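Side-chain contacts in diol-dehydratase (Roseburia inulinivorans, PDB 5I2A), which dehydrates 1,2-propanediol as a B12-independent lyase of the glycyl radical enzyme family: residues R55-E58 with H59-N63; L583-A586 with L587-Y591; S772-S775 with L776-Y780; Y674-P677 with L678-F681; E97-F100 with E101-T105. All coordinates share one frame; numbering follows the deposited sequence.

Interaction 1: R55-E58 with H59-N63; sequences RAFE and HILKN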
loop_
_atom_site.group_PDB
_atom_site.type_symbol
_atom_site.label_atom_id
_atom_site.label_comp_id
_atom_site.label_asym_id
_atom_site.label_seq_id
_atom_site.Cartn_x
_atom_site.Cartn_y
_atom_site.Cartn_z
ATOM N N ARG A 55 -7.546 12.711 9.643
ATOM C CA ARG A 55 -7.119 13.581 10.727
ATOM C C ARG A 55 -6.632 14.929 10.196
ATOM O O ARG A 55 -6.860 15.946 10.818
ATOM C CB ARG A 55 -6.017 12.916 11.564
ATOM C CG ARG A 55 -6.508 11.731 12.398
ATOM C CD ARG A 55 -7.425 12.176 13.520
ATOM N NE ARG A 55 -7.803 11.059 14.386
ATOM C CZ ARG A 55 -8.864 11.065 15.184
ATOM N NH1 ARG A 55 -9.655 12.133 15.222
ATOM N NH2 ARG A 55 -9.138 10.008 15.940
ATOM N N ALA A 56 -5.959 14.933 9.053
ATOM C CA ALA A 56 -5.501 16.195 8.494
ATOM C C ALA A 56 -6.706 17.027 7.999
ATOM O O ALA A 56 -6.767 18.221 8.233
ATOM C CB ALA A 56 -4.498 15.954 7.383
ATOM N N PHE A 57 -7.667 16.375 7.349
ATOM C CA PHE A 57 -8.890 17.035 6.885
ATOM C C PHE A 57 -9.609 17.614 8.100
ATOM O O PHE A 57 -10.045 18.756 8.090
ATOM C CB PHE A 57 -9.775 16.039 6.130
ATOM C CG PHE A 57 -11.005 16.634 5.468
ATOM C CD1 PHE A 57 -10.911 17.703 4.592
ATOM C CD2 PHE A 57 -12.254 16.054 5.671
ATOM C CE1 PHE A 57 -12.042 18.206 3.955
ATOM C CE2 PHE A 57 -13.386 16.540 5.030
ATOM C CZ PHE A 57 -13.276 17.616 4.168
ATOM N N GLU A 58 -9.693 16.822 9.160
ATOM C CA GLU A 58 -10.275 17.294 10.406
ATOM C C GLU A 58 -9.530 18.517 10.951
ATOM O O GLU A 58 -10.150 19.510 11.311
ATOM C CB GLU A 58 -10.286 16.172 11.434
ATOM C CG GLU A 58 -10.613 16.592 12.865
ATOM C CD GLU A 58 -10.465 15.417 13.823
ATOM O OE1 GLU A 58 -9.328 14.971 14.024
ATOM O OE2 GLU A 58 -11.477 14.918 14.338
ATOM N N HIS A 59 -8.205 18.450 10.980
ATOM C CA HIS A 59 -7.412 19.529 11.547
ATOM C C HIS A 59 -7.517 20.793 10.699
ATOM O O HIS A 59 -7.548 21.899 11.231
ATOM C CB HIS A 59 -5.956 19.115 11.676
ATOM C CG HIS A 59 -5.140 20.033 12.531
ATOM N ND1 HIS A 59 -5.404 20.234 13.867
ATOM C CD2 HIS A 59 -4.044 20.773 12.246
ATOM C CE1 HIS A 59 -4.515 21.075 14.365
ATOM N NE2 HIS A 59 -3.677 21.411 13.403
ATOM N N ILE A 60 -7.559 20.623 9.382
ATOM C CA ILE A 60 -7.710 21.749 8.479
ATOM C C ILE A 60 -9.079 22.416 8.695
ATOM O O ILE A 60 -9.152 23.620 8.846
ATOM C CB ILE A 60 -7.545 21.327 6.998
ATOM C CG1 ILE A 60 -6.109 20.907 6.711
ATOM C CG2 ILE A 60 -7.932 22.463 6.070
ATOM C CD1 ILE A 60 -5.968 19.983 5.533
ATOM N N LEU A 61 -10.155 21.640 8.745
ATOM C CA LEU A 61 -11.473 22.246 8.821
ATOM C C LEU A 61 -11.727 22.874 10.200
ATOM O O LEU A 61 -12.500 23.816 10.314
ATOM C CB LEU A 61 -12.567 21.229 8.485
ATOM C CG LEU A 61 -12.625 20.743 7.028
ATOM C CD1 LEU A 61 -13.856 19.880 6.800
ATOM C CD2 LEU A 61 -12.590 21.895 6.031
ATOM N N LYS A 62 -11.066 22.366 11.237
ATOM C CA LYS A 62 -11.217 22.942 12.571
ATOM C C LYS A 62 -10.551 24.309 12.660
ATOM O O LYS A 62 -11.043 25.183 13.351
ATOM C CB LYS A 62 -10.637 22.018 13.646
ATOM C CG LYS A 62 -11.621 20.987 14.160
ATOM C CD LYS A 62 -10.941 19.855 14.938
ATOM C CE LYS A 62 -10.181 20.359 16.161
ATOM N NZ LYS A 62 -9.329 19.281 16.765
ATOM N N ASN A 63 -9.453 24.503 11.939
ATOM C CA ASN A 63 -8.608 25.675 12.168
ATOM C C ASN A 63 -8.442 26.661 11.024
ATOM O O ASN A 63 -7.944 27.759 11.233
ATOM C CB ASN A 63 -7.211 25.213 12.610
ATOM C CG ASN A 63 -7.256 24.436 13.921
ATOM O OD1 ASN A 63 -7.466 25.013 14.975
ATOM N ND2 ASN A 63 -7.085 23.123 13.849
#

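Interaction 2: L583-A586 with L587-Y591; sequences LKKA and LEMNY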
loop_
_atom_site.group_PDB
_atom_site.type_symbol
_atom_site.label_atom_id
_atom_site.label_comp_id
_atom_site.label_asym_id
_atom_site.label_seq_id
_atom_site.Cartn_x
_atom_site.Cartn_y
_atom_site.Cartn_z
ATOM N N LEU A 583 9.009 17.906 -49.060
ATOM C CA LEU A 583 8.031 18.131 -48.014
ATOM C C LEU A 583 8.739 18.120 -46.671
ATOM O O LEU A 583 8.576 19.037 -45.881
ATOM C CB LEU A 583 6.919 17.076 -48.058
ATOM C CG LEU A 583 5.794 17.301 -47.042
ATOM C CD1 LEU A 583 5.246 18.734 -47.155
ATOM C CD2 LEU A 583 4.675 16.272 -47.219
ATOM N N LYS A 584 9.556 17.096 -46.443
ATOM C CA LYS A 584 10.273 16.961 -45.179
ATOM C C LYS A 584 11.132 18.187 -44.909
ATOM O O LYS A 584 11.161 18.720 -43.808
ATOM C CB LYS A 584 11.150 15.704 -45.173
ATOM C CG LYS A 584 11.976 15.562 -43.885
ATOM C CD LYS A 584 12.905 14.361 -43.943
ATOM C CE LYS A 584 13.857 14.319 -42.745
ATOM N NZ LYS A 584 14.732 13.117 -42.859
ATOM N N LYS A 585 11.824 18.643 -45.938
ATOM C CA LYS A 585 12.745 19.742 -45.778
ATOM C C LYS A 585 11.969 21.067 -45.662
ATOM O O LYS A 585 12.320 21.930 -44.858
ATOM C CB LYS A 585 13.741 19.720 -46.945
ATOM C CG LYS A 585 14.798 20.793 -46.958
ATOM C CD LYS A 585 15.717 20.826 -45.751
ATOM C CE LYS A 585 16.937 21.690 -46.064
ATOM N NZ LYS A 585 16.516 23.075 -46.458
ATOM N N ALA A 586 10.882 21.210 -46.415
ATOM C CA ALA A 586 10.037 22.403 -46.285
ATOM C C ALA A 586 9.497 22.549 -44.855
ATOM O O ALA A 586 9.474 23.649 -44.300
ATOM C CB ALA A 586 8.879 22.360 -47.291
ATOM N N LEU A 587 9.078 21.437 -44.260
ATOM C CA LEU A 587 8.589 21.456 -42.884
ATOM C C LEU A 587 9.686 21.898 -41.917
ATOM O O LEU A 587 9.456 22.747 -41.051
ATOM C CB LEU A 587 8.039 20.076 -42.485
ATOM C CG LEU A 587 6.792 19.624 -43.262
ATOM C CD1 LEU A 587 6.439 18.183 -42.923
ATOM C CD2 LEU A 587 5.589 20.528 -42.991
ATOM N N GLU A 588 10.883 21.340 -42.077
ATOM C CA GLU A 588 12.003 21.708 -41.228
ATOM C C GLU A 588 12.279 23.206 -41.289
ATOM O O GLU A 588 12.609 23.815 -40.278
ATOM C CB GLU A 588 13.260 20.932 -41.630
ATOM C CG GLU A 588 13.198 19.444 -41.322
ATOM C CD GLU A 588 14.367 18.671 -41.924
ATOM O OE1 GLU A 588 15.084 19.241 -42.771
ATOM O OE2 GLU A 588 14.567 17.500 -41.542
ATOM N N MET A 589 12.113 23.788 -42.474
ATOM C CA MET A 589 12.391 25.205 -42.706
ATOM C C MET A 589 11.150 26.110 -42.596
ATOM O O MET A 589 11.167 27.261 -43.061
ATOM C CB MET A 589 13.034 25.383 -44.089
ATOM C CG MET A 589 14.377 24.695 -44.248
ATOM S SD MET A 589 15.567 25.370 -43.085
ATOM C CE MET A 589 15.391 27.115 -43.364
ATOM N N ASN A 590 10.085 25.599 -41.981
ATOM C CA ASN A 590 8.860 26.377 -41.776
ATOM C C ASN A 590 8.348 27.008 -43.075
ATOM O O ASN A 590 7.924 28.157 -43.091
ATOM C CB ASN A 590 9.085 27.465 -40.725
ATOM C CG ASN A 590 7.786 28.014 -40.162
ATOM O OD1 ASN A 590 6.764 27.330 -40.156
ATOM N ND2 ASN A 590 7.820 29.261 -39.685
ATOM N N TYR A 591 8.416 26.236 -44.156
ATOM C CA TYR A 591 7.934 26.662 -45.461
ATOM C C TYR A 591 8.640 27.941 -45.961
ATOM O O TYR A 591 8.096 28.681 -46.770
ATOM C CB TYR A 591 6.423 26.887 -45.407
ATOM C CG TYR A 591 5.584 25.633 -45.224
ATOM C CD1 TYR A 591 5.437 24.715 -46.253
ATOM C CD2 TYR A 591 4.908 25.391 -44.039
ATOM C CE1 TYR A 591 4.661 23.581 -46.102
ATOM C CE2 TYR A 591 4.112 24.256 -43.878
ATOM C CZ TYR A 591 3.995 23.355 -44.912
ATOM O OH TYR A 591 3.215 22.225 -44.776
#

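Interaction 3: S772-S775 with L776-Y780; sequences SFIS and LIRGY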
loop_
_atom_site.group_PDB
_atom_site.type_symbol
_atom_site.label_atom_id
_atom_site.label_comp_id
_atom_site.label_asym_id
_atom_site.label_seq_id
_atom_site.Cartn_x
_atom_site.Cartn_y
_atom_site.Cartn_z
ATOM N N SER A 772 -33.016 28.769 -36.036
ATOM C CA SER A 772 -32.068 28.132 -36.942
ATOM C C SER A 772 -30.793 27.706 -36.192
ATOM O O SER A 772 -30.148 26.741 -36.585
ATOM C CB SER A 772 -31.725 29.043 -38.126
ATOM O OG SER A 772 -31.512 30.356 -37.697
ATOM N N PHE A 773 -30.460 28.407 -35.110
ATOM C CA PHE A 773 -29.395 27.985 -34.195
ATOM C C PHE A 773 -29.685 26.577 -33.654
ATOM O O PHE A 773 -28.856 25.672 -33.788
ATOM C CB PHE A 773 -29.256 28.992 -33.052
ATOM C CG PHE A 773 -28.326 28.566 -31.937
ATOM C CD1 PHE A 773 -26.955 28.669 -32.077
ATOM C CD2 PHE A 773 -28.836 28.115 -30.728
ATOM C CE1 PHE A 773 -26.103 28.312 -31.033
ATOM C CE2 PHE A 773 -27.997 27.759 -29.680
ATOM C CZ PHE A 773 -26.621 27.860 -29.835
ATOM N N ILE A 774 -30.871 26.389 -33.083
ATOM C CA ILE A 774 -31.279 25.077 -32.565
ATOM C C ILE A 774 -31.240 23.995 -33.663
ATOM O O ILE A 774 -30.793 22.871 -33.424
ATOM C CB ILE A 774 -32.691 25.129 -31.937
ATOM C CG1 ILE A 774 -32.725 26.060 -30.721
ATOM C CG2 ILE A 774 -33.197 23.731 -31.577
ATOM C CD1 ILE A 774 -31.848 25.622 -29.591
ATOM N N SER A 775 -31.693 24.339 -34.866
ATOM C CA SER A 775 -31.675 23.403 -35.988
ATOM C C SER A 775 -30.270 23.016 -36.416
ATOM O O SER A 775 -30.041 21.898 -36.858
ATOM C CB SER A 775 -32.417 23.989 -37.195
ATOM O OG SER A 775 -33.798 24.067 -36.922
ATOM N N LEU A 776 -29.342 23.960 -36.332
ATOM C CA LEU A 776 -27.942 23.662 -36.610
ATOM C C LEU A 776 -27.442 22.567 -35.676
ATOM O O LEU A 776 -26.872 21.572 -36.126
ATOM C CB LEU A 776 -27.078 24.914 -36.459
ATOM C CG LEU A 776 -25.580 24.748 -36.698
ATOM C CD1 LEU A 776 -25.300 24.414 -38.154
ATOM C CD2 LEU A 776 -24.825 26.010 -36.285
ATOM N N ILE A 777 -27.678 22.754 -34.379
ATOM C CA ILE A 777 -27.285 21.782 -33.361
ATOM C C ILE A 777 -27.943 20.415 -33.593
ATOM O O ILE A 777 -27.275 19.391 -33.586
ATOM C CB ILE A 777 -27.639 22.277 -31.949
ATOM C CG1 ILE A 777 -26.865 23.558 -31.620
ATOM C CG2 ILE A 777 -27.333 21.194 -30.900
ATOM C CD1 ILE A 777 -27.326 24.240 -30.327
ATOM N N ARG A 778 -29.253 20.402 -33.815
ATOM C CA ARG A 778 -29.945 19.142 -34.063
ATOM C C ARG A 778 -29.461 18.429 -35.334
ATOM O O ARG A 778 -29.406 17.211 -35.363
ATOM C CB ARG A 778 -31.448 19.367 -34.134
ATOM C CG ARG A 778 -32.061 19.656 -32.787
ATOM C CD ARG A 778 -33.520 19.292 -32.783
ATOM N NE ARG A 778 -34.156 19.449 -31.477
ATOM C CZ ARG A 778 -34.043 18.582 -30.476
ATOM N NH1 ARG A 778 -33.291 17.498 -30.600
ATOM N NH2 ARG A 778 -34.680 18.803 -29.341
ATOM N N GLY A 779 -29.102 19.182 -36.370
ATOM C CA GLY A 779 -28.569 18.585 -37.585
ATOM C C GLY A 779 -27.284 17.802 -37.338
ATOM O O GLY A 779 -27.071 16.735 -37.907
ATOM N N TYR A 780 -26.420 18.346 -36.487
ATOM C CA TYR A 780 -25.196 17.666 -36.061
ATOM C C TYR A 780 -25.512 16.477 -35.148
ATOM O O TYR A 780 -24.982 15.382 -35.328
ATOM C CB TYR A 780 -24.283 18.667 -35.353
ATOM C CG TYR A 780 -23.015 18.104 -34.779
ATOM C CD1 TYR A 780 -22.034 17.570 -35.600
ATOM C CD2 TYR A 780 -22.778 18.143 -33.415
ATOM C CE1 TYR A 780 -20.850 17.072 -35.070
ATOM C CE2 TYR A 780 -21.598 17.644 -32.874
ATOM C CZ TYR A 780 -20.642 17.117 -33.711
ATOM O OH TYR A 780 -19.479 16.619 -33.192
#

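Interaction 4: Y674-P677 with L678-F681; sequences YTRP and LETF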
loop_
_atom_site.group_PDB
_atom_site.type_symbol
_atom_site.label_atom_id
_atom_site.label_comp_id
_atom_site.label_asym_id
_atom_site.label_seq_id
_atom_site.Cartn_x
_atom_site.Cartn_y
_atom_site.Cartn_z
ATOM N N TYR A 674 -6.020 6.699 -32.397
ATOM C CA TYR A 674 -5.938 7.138 -31.009
ATOM C C TYR A 674 -7.008 6.462 -30.152
ATOM O O TYR A 674 -6.706 5.936 -29.089
ATOM C CB TYR A 674 -6.074 8.662 -30.909
ATOM C CG TYR A 674 -5.966 9.199 -29.494
ATOM C CD1 TYR A 674 -4.736 9.288 -28.858
ATOM C CD2 TYR A 674 -7.093 9.625 -28.798
ATOM C CE1 TYR A 674 -4.635 9.782 -27.565
ATOM C CE2 TYR A 674 -6.998 10.131 -27.505
ATOM C CZ TYR A 674 -5.770 10.206 -26.898
ATOM O OH TYR A 674 -5.670 10.689 -25.617
ATOM N N THR A 675 -8.251 6.450 -30.631
ATOM C CA THR A 675 -9.370 5.998 -29.804
ATOM C C THR A 675 -9.488 4.478 -29.678
ATOM O O THR A 675 -9.941 3.989 -28.663
ATOM C CB THR A 675 -10.713 6.547 -30.327
ATOM O OG1 THR A 675 -10.919 6.117 -31.676
ATOM C CG2 THR A 675 -10.723 8.088 -30.270
ATOM N N ARG A 676 -9.097 3.727 -30.700
ATOM C CA ARG A 676 -9.239 2.282 -30.627
ATOM C C ARG A 676 -8.195 1.625 -29.726
ATOM O O ARG A 676 -8.556 0.784 -28.910
ATOM C CB ARG A 676 -9.205 1.656 -32.014
ATOM C CG ARG A 676 -10.495 0.947 -32.328
ATOM C CD ARG A 676 -10.533 0.420 -33.730
ATOM N NE ARG A 676 -11.879 0.541 -34.270
ATOM C CZ ARG A 676 -12.140 0.803 -35.542
ATOM N NH1 ARG A 676 -11.143 0.962 -36.402
ATOM N NH2 ARG A 676 -13.396 0.889 -35.953
ATOM N N PRO A 677 -6.914 1.998 -29.863
ATOM C CA PRO A 677 -5.970 1.389 -28.921
ATOM C C PRO A 677 -6.306 1.713 -27.464
ATOM O O PRO A 677 -6.209 0.837 -26.600
ATOM C CB PRO A 677 -4.626 2.006 -29.323
ATOM C CG PRO A 677 -4.785 2.329 -30.766
ATOM C CD PRO A 677 -6.218 2.803 -30.886
ATOM N N LEU A 678 -6.725 2.944 -27.199
ATOM C CA LEU A 678 -6.936 3.350 -25.815
ATOM C C LEU A 678 -7.969 2.486 -25.088
ATOM O O LEU A 678 -7.766 2.165 -23.921
ATOM C CB LEU A 678 -7.340 4.819 -25.738
ATOM C CG LEU A 678 -6.123 5.727 -25.554
ATOM C CD1 LEU A 678 -6.544 7.159 -25.785
ATOM C CD2 LEU A 678 -5.482 5.552 -24.158
ATOM N N GLU A 679 -9.051 2.092 -25.769
ATOM C CA GLU A 679 -10.119 1.341 -25.090
ATOM C C GLU A 679 -9.679 -0.066 -24.664
ATOM O O GLU A 679 -10.421 -0.749 -23.982
ATOM C CB GLU A 679 -11.375 1.239 -25.962
ATOM C CG GLU A 679 -11.207 0.353 -27.204
ATOM C CD GLU A 679 -12.494 0.195 -28.030
ATOM O OE1 GLU A 679 -12.439 -0.488 -29.068
ATOM O OE2 GLU A 679 -13.550 0.742 -27.649
ATOM N N THR A 680 -8.470 -0.481 -25.041
ATOM C CA THR A 680 -7.968 -1.799 -24.657
ATOM C C THR A 680 -7.114 -1.769 -23.383
ATOM O O THR A 680 -6.811 -2.812 -22.841
ATOM C CB THR A 680 -7.111 -2.450 -25.785
ATOM O OG1 THR A 680 -5.848 -1.784 -25.876
ATOM C CG2 THR A 680 -7.821 -2.374 -27.154
ATOM N N PHE A 681 -6.700 -0.592 -22.919
ATOM C CA PHE A 681 -5.804 -0.522 -21.752
ATOM C C PHE A 681 -6.571 -0.432 -20.440
ATOM O O PHE A 681 -7.704 0.032 -20.416
ATOM C CB PHE A 681 -4.838 0.676 -21.878
ATOM C CG PHE A 681 -3.817 0.495 -22.961
ATOM C CD1 PHE A 681 -2.681 -0.272 -22.736
ATOM C CD2 PHE A 681 -4.009 1.049 -24.211
ATOM C CE1 PHE A 681 -1.752 -0.467 -23.740
ATOM C CE2 PHE A 681 -3.080 0.868 -25.217
ATOM C CZ PHE A 681 -1.954 0.107 -24.987
HETATM O O HOH W 1 -10.280 -1.907 -29.626
#

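Interaction 5: E97-F100 with E101-T105; sequences EAEF and ETVET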
loop_
_atom_site.group_PDB
_atom_site.type_symbol
_atom_site.label_atom_id
_atom_site.label_comp_id
_atom_site.label_asym_id
_atom_site.label_seq_id
_atom_site.Cartn_x
_atom_site.Cartn_y
_atom_site.Cartn_z
ATOM N N GLU A 97 7.426 27.176 -5.074
ATOM C CA GLU A 97 8.565 27.861 -4.494
ATOM C C GLU A 97 9.436 28.461 -5.585
ATOM O O GLU A 97 9.942 29.551 -5.416
ATOM C CB GLU A 97 9.383 26.912 -3.617
ATOM C CG GLU A 97 8.621 26.440 -2.403
ATOM C CD GLU A 97 9.484 25.631 -1.452
ATOM O OE1 GLU A 97 10.664 25.416 -1.764
ATOM O OE2 GLU A 97 8.978 25.223 -0.396
ATOM N N ALA A 98 9.573 27.763 -6.712
ATOM C CA ALA A 98 10.379 28.256 -7.827
ATOM C C ALA A 98 9.743 29.466 -8.514
ATOM O O ALA A 98 10.407 30.166 -9.268
ATOM C CB ALA A 98 10.614 27.153 -8.852
ATOM N N GLU A 99 8.460 29.702 -8.266
ATOM C CA GLU A 99 7.764 30.824 -8.895
ATOM C C GLU A 99 7.445 31.947 -7.914
ATOM O O GLU A 99 6.669 32.836 -8.240
ATOM C CB GLU A 99 6.454 30.357 -9.554
ATOM C CG GLU A 99 6.651 29.497 -10.780
ATOM C CD GLU A 99 5.356 29.239 -11.551
ATOM O OE1 GLU A 99 4.560 30.187 -11.763
ATOM O OE2 GLU A 99 5.154 28.080 -11.962
ATOM N N PHE A 100 8.012 31.895 -6.714
ATOM C CA PHE A 100 7.705 32.913 -5.700
ATOM C C PHE A 100 7.844 34.353 -6.210
ATOM O O PHE A 100 7.032 35.206 -5.881
ATOM C CB PHE A 100 8.607 32.752 -4.475
ATOM C CG PHE A 100 8.100 31.767 -3.458
ATOM C CD1 PHE A 100 6.858 31.172 -3.599
ATOM C CD2 PHE A 100 8.875 31.442 -2.348
ATOM C CE1 PHE A 100 6.396 30.278 -2.666
ATOM C CE2 PHE A 100 8.423 30.552 -1.420
ATOM C CZ PHE A 100 7.176 29.967 -1.573
ATOM N N GLU A 101 8.879 34.612 -6.999
ATOM C CA GLU A 101 9.189 35.975 -7.419
ATOM C C GLU A 101 8.482 36.375 -8.715
ATOM O O GLU A 101 8.461 37.557 -9.071
ATOM C CB GLU A 101 10.708 36.146 -7.581
ATOM C CG GLU A 101 11.486 35.796 -6.318
ATOM C CD GLU A 101 10.899 36.476 -5.094
ATOM O OE1 GLU A 101 10.847 37.720 -5.085
ATOM O OE2 GLU A 101 10.467 35.776 -4.154
ATOM N N THR A 102 7.895 35.401 -9.410
ATOM C CA THR A 102 7.343 35.644 -10.748
ATOM C C THR A 102 5.831 35.426 -10.885
ATOM O O THR A 102 5.230 35.855 -11.869
ATOM C CB THR A 102 8.022 34.741 -11.795
ATOM O OG1 THR A 102 7.896 33.371 -11.399
ATOM C CG2 THR A 102 9.509 35.089 -11.934
ATOM N N VAL A 103 5.221 34.740 -9.924
ATOM C CA VAL A 103 3.839 34.331 -10.089
ATOM C C VAL A 103 2.895 35.539 -10.093
ATOM O O VAL A 103 1.847 35.500 -10.730
ATOM C CB VAL A 103 3.414 33.306 -9.012
ATOM C CG1 VAL A 103 3.462 33.900 -7.606
ATOM C CG2 VAL A 103 2.030 32.727 -9.332
ATOM N N GLU A 104 3.284 36.631 -9.439
ATOM C CA GLU A 104 2.416 37.812 -9.383
ATOM C C GLU A 104 2.256 38.473 -10.750
ATOM O O GLU A 104 1.242 39.095 -11.023
ATOM C CB GLU A 104 2.940 38.847 -8.370
ATOM C CG GLU A 104 2.021 40.072 -8.228
ATOM C CD GLU A 104 2.457 41.052 -7.147
ATOM O OE1 GLU A 104 3.325 40.711 -6.324
ATOM O OE2 GLU A 104 1.908 42.166 -7.114
ATOM N N THR A 105 3.248 38.328 -11.616
ATOM C CA THR A 105 3.224 39.025 -12.891
ATOM C C THR A 105 3.347 38.085 -14.075
ATOM O O THR A 105 3.602 38.533 -15.178
ATOM C CB THR A 105 4.367 40.047 -12.970
ATOM O OG1 THR A 105 5.604 39.371 -12.727
ATOM C CG2 THR A 105 4.183 41.152 -11.918
HETATM O O HOH W 2 10.731 32.850 -8.192
HETATM O O HOH W 3 5.665 32.437 -12.480
HETATM O O HOH W 4 5.441 37.023 -7.176
#

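Interaction 1: R55-E58 with H59-N63
F57 turns CG anti to the backbone N (chi1 -174°), which leans its ring toward the next turn, and L61, with CG beside its own N (chi1 -68°), brings CD1 over one face of that ring. L61 CD1 stands 3.8 Å from the F57 centroid but is displaced toward the rim, so its nearest atom is F57 CZ at 3.5 Å: a CH-pi contact across one helical turn, where L61 N also donates to F57 O at 3.0 Å. E58 and K62 run side by side in the same direction; their aliphatic parts meet, E58 CG to K62 CD at 3.9 Å, while the charged ends stay apart, E58 OE1 lying 5.1 Å from K62 NZ. The carboxylate is taken instead by R55, whose NH1 reaches E58 OE1 at 3.1 Å on the syn side and nearly in the guanidinium plane, forming a salt bridge. Replacing E58 by an alanine would probably leave the R55 guanidinium without this mate and set it free to turn. In the fold, helix 49-63 presses F57 against S213 and V217 of helix 200-233 and V275 of helix 262-279, while A56 and H59 face helix 32-43, where E39 bonds to H59 NE2.

Interaction 2: L583-A586 with L587-Y591
K585 and E588 cross at about a right angle, with K585 CD set 3.4 Å from E588 OE1, whereas K585 and M589 lie side by side and point the same way. The K585 chain, bent at chi2 and chi4, brings NZ to 3.5 Å from M589 CG; the ammonium is not directed at E588, for its hydrogen-bond partner is the hydroxyl of Y643 on helix 637-651. On the other flank the extended K584 chain passes E588 at a slant, K584 CE meeting E588 OE2 at 3.5 Å. K584 NZ itself is 4.6 Å from E588 OE2, too far for a salt bridge, so any attraction between the two charges would probably be weak. On the apolar side, L583 CG approaches L587 CD1 at 4.3 Å, both leucines resting on F466 of helix 459-467, and A586 CB lies 4.3 Å from Y591 CD1, meeting that ring obliquely. The Y591 ring also stacks with H647, and its OH bonds to T709 O. Backbone bonds explain why Y591 folds back here: Y591 N donates to A586 O at 2.8 Å and N590 N to L587 O at 3.1 Å. With N590 at positive phi (52°), this pair defines a Schellman motif ending helix 580-588.

Interaction 3: S772-S775 with L776-Y780
Regular i to i+4 bonds join the two segments, among them R778 N to I774 O at 2.9 Å and I777 N to F773 O at 3.2 Å. The turn belongs to helix 766-781, the crossover of a beta-alpha-beta unit between strands 756-759 and 787-792, in the part of the sequence assigned to the glycine radical family. Its main side-chain contact is made by F773 and I777. The phenylalanine ring leans toward the next turn because CG is anti to the backbone N (chi1 172°), and I777, extended at chi2 (171°), reaches back with CD1 to cover one face, 4.0 Å from the centroid and 28° off the normal. F790 of strand 787-792 meets the F773 ring edge-to-face and also touches I777, so this pair seats the helix on the sheet. One residue on, and so farther round the helix, I774 and R778 both touch L394 of helix 391-402, and R778 NH2 bonds to W386 O. L776 faces a different neighbour, P734 and C738 of helix 734-741. The methyl of I777 does not sit over the ring centre: CD1 is 3.6 Å from F773 CE2 and 3.7 Å from F773 CZ.

Interaction 4: Y674-P677 with L678-F681
P677 O is gripped twice by T680: OG1 donates at 2.7 Å in the carbonyl plane, and the backbone T680 N donates to P677 O at 3.0 Å from well above that plane (48° out of it). The double hold depends on the T680 rotamer, chi1 73°, which tucks OG1 between its own N and carbonyl carbon, turned back to the preceding turn. R676 O is served by a water, which also donates to E679 OE1 at 2.6 Å; E679 OE2 has its own mate in a salt bridge to R423. R676 and E679 run alongside each other without pairing, R676 NE being 5.3 Å from E679 OE1. Deeper in, L678 CD1 covers one face of the Y674 ring, 3.6 Å from its centroid, as a CH-pi contact, and the buried Y674 hydroxyl bonds to P553 O. A valine in place of Y674 is likely to leave P553 O without that donor and open a gap beside L678 CD1. F681 N closes on L678 O at 3.1 Å, and the F681 side chain packs on G196 of the second subunit. Helix 661-678 thus passes into a type I beta turn, L678 to F681, leading on to strand 688-689, whose Y689 makes backbone hydrogen bonds with F681.

Interaction 5: E97-F100 with E101-T105
E99 and T102 set their side chains at about a right angle, E99 CB lying 3.8 Å from T102 OG1. T102 holds that oxygen between its backbone N and carbonyl carbon (chi1 56°), over the start of the E99 chain, while E99 is extended beyond CG and carries its carboxylate onward. A water links the two ends, 2.6 Å from E99 OE1, to which it donates, and 2.6 Å from T102 OG1; E99 OE1 is also in a salt bridge with R106, and E99 OE2 accepts from A332 N. The residues lie in the loop from helix 94-97 to helix 115-125, opening with a type I beta turn from E97 to F100. From within that turn, E99 O takes two backbone donors in unlike ways: V103 N at 2.9 Å in the carbonyl plane, T102 N at 3.1 Å from 63° above it. E101 differs from E99 in being bent at chi2 (-49°). The bend curls its carboxylate back over the preceding residue, with E101 OE2 3.6 Å from F100 CB, and there K118 of helix 115-125 meets it in a salt bridge. The F100 ring turns away toward K118, L121 and L122 of the same helix, while V103 CG1 packs 3.4 Å from E99 O.

In the fold
From the N terminus the order is interaction 1, 5, 2, 4 and 3. Each joins adjoining segments, so none closes a long loop, and they follow in series without nesting or crossing. Interaction 1 sets helix 49-63 among helices 32-43, 200-233 and 262-279; interaction 5, its nearest atoms about 17 Å from those of interaction 1, shapes the loop leading to helix 115-125. Interaction 2, on the opposite side of the chain's centre from interaction 1, finishes helix 580-588. Interaction 4 leads helix 661-678 toward strand 688-689 and also reaches the second subunit. Interaction 3, about 13 Å from it between nearest atoms, alone belongs to the glycine radical region and fixes a crossover helix to its sheet.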